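Local coordinates for protein GH5 (Bacteroidetes bacterium AC2a, PDB 4YHE) that probably hydrolyses beta-1,4-glucosidic bonds in cellulose and related glucans, as a barrel-fold endoglucanase of glycoside hydrolase family 5, at residues G54-R59 and S367-D372. Residues are numbered along the deposited sequence; the frame is centred on the assembly and turned at random.
Sequences GFRSVR and SWENND
The guanidinium group of Arg-56 meets the carboxylate of Glu-369 edge to edge, the two planes 30° apart and neither lying over the other's face; a water sits at the same guanidinium edge, in plane. The grip is side-on and twofold. NE of Arg-56 gives the short, nearly straight bond, 2.7 Å to OE2 of Glu-369, lying in the guanidinium plane and using the syn lone pair of that oxygen. NH2 of Arg-56 adds a longer one, 3.1 Å to OE1 of Glu-369, also on the syn side but 18° out of the carboxylate plane. The two side chains reach each other from opposite directions: Arg-56 is extended from CG to NE, whereas Glu-369 bends at chi2 (-77°), which turns its carboxylate to present both oxygens. Backbone joins in through water. One water donates to both the carbonyl O of Gly-54 and OE2 of Glu-369, 2.8 Å from the latter; a second lies within bonding distance of the same two atoms. An alanine here, in place of Glu-369, removes the carboxylate, which would probably leave the Arg-56 guanidinium without its charged mate and free to turn, and the bridging water with only its Gly-54 end of the link. Gly-54, with positive phi, ends helix 44-53 in a Schellman motif, and beyond Glu-369 the side chain of Asn-370 closes an Asx turn, its OD1 accepting from N of Asp-372. This surface salt bridge ties the loop between helix 44-53 and strand 57-60, second in the eight-stranded TIM barrel, to the C-terminal end of helix 357-369. Trp-368 gives its indole NE1 to the carbonyl O of Ile-326, just before strand 327-332, and its own carbonyl O accepts from Arg-322 on helix 304-323.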
ATOM      1  N   GLY A  54      -2.009   5.444  17.608  1.00 18.52           N
ATOM      2  CA  GLY A  54      -1.740   4.006  17.629  1.00 18.51           C
ATOM      3  C   GLY A  54      -1.311   3.318  16.348  1.00 17.30           C
ATOM      4  O   GLY A  54      -1.192   2.096  16.307  1.00 16.76           O
ATOM      5  N   PHE A  55      -1.067   4.079  15.276  1.00 16.53           N
ATOM      6  CA  PHE A  55      -0.497   3.513  14.106  1.00 16.09           C
ATOM      7  C   PHE A  55       0.926   3.068  14.404  1.00 17.25           C
ATOM      8  O   PHE A  55       1.691   3.789  15.047  1.00 18.72           O
ATOM      9  CB  PHE A  55      -0.505   4.548  12.956  1.00 15.01           C
ATOM     10  CG  PHE A  55      -1.873   4.865  12.447  1.00 14.59           C
ATOM     11  CD1 PHE A  55      -2.587   3.916  11.702  1.00 14.86           C
ATOM     12  CD2 PHE A  55      -2.447   6.092  12.659  1.00 14.60           C
ATOM     13  CE1 PHE A  55      -3.836   4.209  11.195  1.00 14.94           C
ATOM     14  CE2 PHE A  55      -3.714   6.380  12.169  1.00 14.76           C
ATOM     15  CZ  PHE A  55      -4.409   5.443  11.436  1.00 14.52           C
ATOM     16  N   ARG A  56       1.297   1.874  13.946  1.00 17.17           N
ATOM     17  CA  ARG A  56       2.664   1.388  14.089  1.00 17.10           C
ATOM     18  C   ARG A  56       3.550   1.628  12.901  1.00 17.06           C
ATOM     19  O   ARG A  56       4.771   1.459  12.970  1.00 16.71           O
ATOM     20  CB  ARG A  56       2.639  -0.112  14.396  1.00 19.05           C
ATOM     21  CG  ARG A  56       2.033  -0.450  15.773  1.00 19.98           C
ATOM     22  CD  ARG A  56       1.939  -1.967  15.937  1.00 22.33           C
ATOM     23  NE  ARG A  56       1.307  -2.413  17.189  1.00 25.22           N
ATOM     24  CZ  ARG A  56       1.974  -2.885  18.251  1.00 28.80           C
ATOM     25  NH1 ARG A  56       3.304  -2.968  18.253  1.00 28.89           N
ATOM     26  NH2 ARG A  56       1.303  -3.255  19.337  1.00 29.23           N
ATOM     27  N   SER A  57       2.951   1.957  11.768  1.00 16.02           N
ATOM     28  CA  SER A  57       3.719   2.108  10.556  1.00 14.84           C
ATOM     29  C   SER A  57       3.170   3.254   9.723  1.00 14.21           C
ATOM     30  O   SER A  57       2.027   3.697   9.896  1.00 17.15           O
ATOM     31  CB  SER A  57       3.649   0.815   9.738  1.00 14.82           C
ATOM     32  OG  SER A  57       2.309   0.338   9.637  1.00 14.50           O
ATOM     33  N   VAL A  58       3.962   3.667   8.747  1.00 15.82           N
ATOM     34  CA  VAL A  58       3.531   4.703   7.839  1.00 15.15           C
ATOM     35  C   VAL A  58       4.119   4.407   6.482  1.00 14.19           C
ATOM     36  O   VAL A  58       5.290   4.058   6.355  1.00 13.79           O
ATOM     37  CB  VAL A  58       3.903   6.129   8.338  1.00 16.20           C
ATOM     38  CG1 VAL A  58       5.418   6.272   8.559  1.00 16.49           C
ATOM     39  CG2 VAL A  58       3.443   7.189   7.333  1.00 15.79           C
ATOM     40  N   ARG A  59       3.298   4.525   5.448  1.00 14.06           N
ATOM     41  CA  ARG A  59       3.799   4.387   4.097  1.00 13.84           C
ATOM     42  C   ARG A  59       3.829   5.787   3.472  1.00 14.43           C
ATOM     43  O   ARG A  59       2.853   6.557   3.546  1.00 15.83           O
ATOM     44  CB  ARG A  59       2.934   3.418   3.302  1.00 14.41           C
ATOM     45  CG  ARG A  59       3.266   3.222   1.823  1.00 14.46           C
ATOM     46  CD  ARG A  59       2.447   2.009   1.357  1.00 14.47           C
ATOM     47  NE  ARG A  59       2.531   1.604  -0.047  1.00 13.84           N
ATOM     48  CZ  ARG A  59       1.740   2.023  -1.038  1.00 14.06           C
ATOM     49  NH1 ARG A  59       0.826   2.955  -0.846  1.00 13.64           N
ATOM     50  NH2 ARG A  59       1.888   1.504  -2.263  1.00 14.34           N
ATOM     51  N   SER A 367      -9.448  -2.802  16.678  1.00 18.81           N
ATOM     52  CA  SER A 367      -9.858  -4.143  16.313  1.00 18.45           C
ATOM     53  C   SER A 367      -8.642  -5.044  16.035  1.00 18.80           C
ATOM     54  O   SER A 367      -8.579  -6.166  16.545  1.00 19.81           O
ATOM     55  CB  SER A 367     -10.835  -4.122  15.151  1.00 17.80           C
ATOM     56  OG  SER A 367     -11.413  -5.397  14.947  1.00 17.49           O
ATOM     57  N   TRP A 368      -7.687  -4.567  15.233  1.00 17.70           N
ATOM     58  CA  TRP A 368      -6.459  -5.275  14.963  1.00 17.75           C
ATOM     59  C   TRP A 368      -5.705  -5.571  16.256  1.00 19.19           C
ATOM     60  O   TRP A 368      -5.213  -6.673  16.413  1.00 18.15           O
ATOM     61  CB  TRP A 368      -5.541  -4.502  14.009  1.00 17.75           C
ATOM     62  CG  TRP A 368      -4.514  -5.313  13.377  1.00 17.18           C
ATOM     63  CD1 TRP A 368      -4.569  -5.914  12.130  1.00 15.93           C
ATOM     64  CD2 TRP A 368      -3.218  -5.648  13.918  1.00 16.31           C
ATOM     65  NE1 TRP A 368      -3.416  -6.614  11.907  1.00 16.62           N
ATOM     66  CE2 TRP A 368      -2.568  -6.458  12.970  1.00 16.87           C
ATOM     67  CE3 TRP A 368      -2.555  -5.333  15.098  1.00 17.15           C
ATOM     68  CZ2 TRP A 368      -1.281  -6.978  13.181  1.00 17.72           C
ATOM     69  CZ3 TRP A 368      -1.285  -5.853  15.304  1.00 17.94           C
ATOM     70  CH2 TRP A 368      -0.666  -6.655  14.363  1.00 17.80           C
ATOM     71  N   GLU A 369      -5.607  -4.563  17.142  1.00 19.58           N
ATOM     72  CA  GLU A 369      -4.736  -4.639  18.323  1.00 21.81           C
ATOM     73  C   GLU A 369      -5.329  -5.480  19.477  1.00 22.45           C
ATOM     74  O   GLU A 369      -4.588  -5.912  20.367  1.00 24.06           O
ATOM     75  CB  GLU A 369      -4.466  -3.239  18.884  1.00 21.53           C
ATOM     76  CG  GLU A 369      -3.615  -2.355  17.986  1.00 21.16           C
ATOM     77  CD  GLU A 369      -2.157  -2.672  18.025  1.00 21.54           C
ATOM     78  OE1 GLU A 369      -1.723  -3.608  18.736  1.00 22.49           O
ATOM     79  OE2 GLU A 369      -1.394  -1.958  17.354  1.00 24.11           O
ATOM     80  N   ASN A 370      -6.636  -5.650  19.481  1.00 23.59           N
ATOM     81  CA  ASN A 370      -7.311  -6.326  20.577  1.00 24.39           C
ATOM     82  C   ASN A 370      -6.698  -7.711  20.860  1.00 25.06           C
ATOM     83  O   ASN A 370      -6.419  -8.515  19.951  1.00 23.97           O
ATOM     84  CB  ASN A 370      -8.811  -6.388  20.307  1.00 24.93           C
ATOM     85  CG  ASN A 370      -9.596  -7.006  21.449  1.00 26.59           C
ATOM     86  OD1 ASN A 370      -9.382  -8.173  21.800  1.00 28.25           O
ATOM     87  ND2 ASN A 370     -10.561  -6.261  21.973  1.00 25.98           N
ATOM     88  N   ASN A 371      -6.417  -7.961  22.141  1.00 26.05           N
ATOM     89  CA  ASN A 371      -5.721  -9.188  22.547  1.00 25.92           C
ATOM     90  C   ASN A 371      -6.566 -10.078  23.447  1.00 25.64           C
ATOM     91  O   ASN A 371      -6.039 -10.968  24.100  1.00 24.83           O
ATOM     92  CB  ASN A 371      -4.424  -8.853  23.280  1.00 27.02           C
ATOM     93  CG  ASN A 371      -3.417  -8.168  22.395  1.00 28.11           C
ATOM     94  OD1 ASN A 371      -3.114  -8.625  21.285  1.00 28.27           O
ATOM     95  ND2 ASN A 371      -2.875  -7.061  22.891  1.00 28.64           N
ATOM     96  N   ASP A 372      -7.860  -9.812  23.474  1.00 24.19           N
ATOM     97  CA  ASP A 372      -8.794 -10.587  24.226  1.00 26.26           C
ATOM     98  C   ASP A 372      -9.260 -11.793  23.377  1.00 26.81           C
ATOM     99  O   ASP A 372      -9.846 -11.632  22.305  1.00 27.26           O
ATOM    100  CB  ASP A 372      -9.942  -9.676  24.637  1.00 25.47           C
ATOM    101  CG  ASP A 372     -11.033 -10.399  25.380  1.00 27.69           C
ATOM    102  OD1 ASP A 372     -10.892 -11.619  25.653  1.00 26.81           O
ATOM    103  OD2 ASP A 372     -12.046  -9.722  25.667  1.00 27.86           O
TER
HETATM  104  O   HOH W   1      -1.387  -0.698  14.956  1.00 21.08           O
HETATM  105  O   HOH W   2      -1.179   0.636  18.395  1.00 21.71           O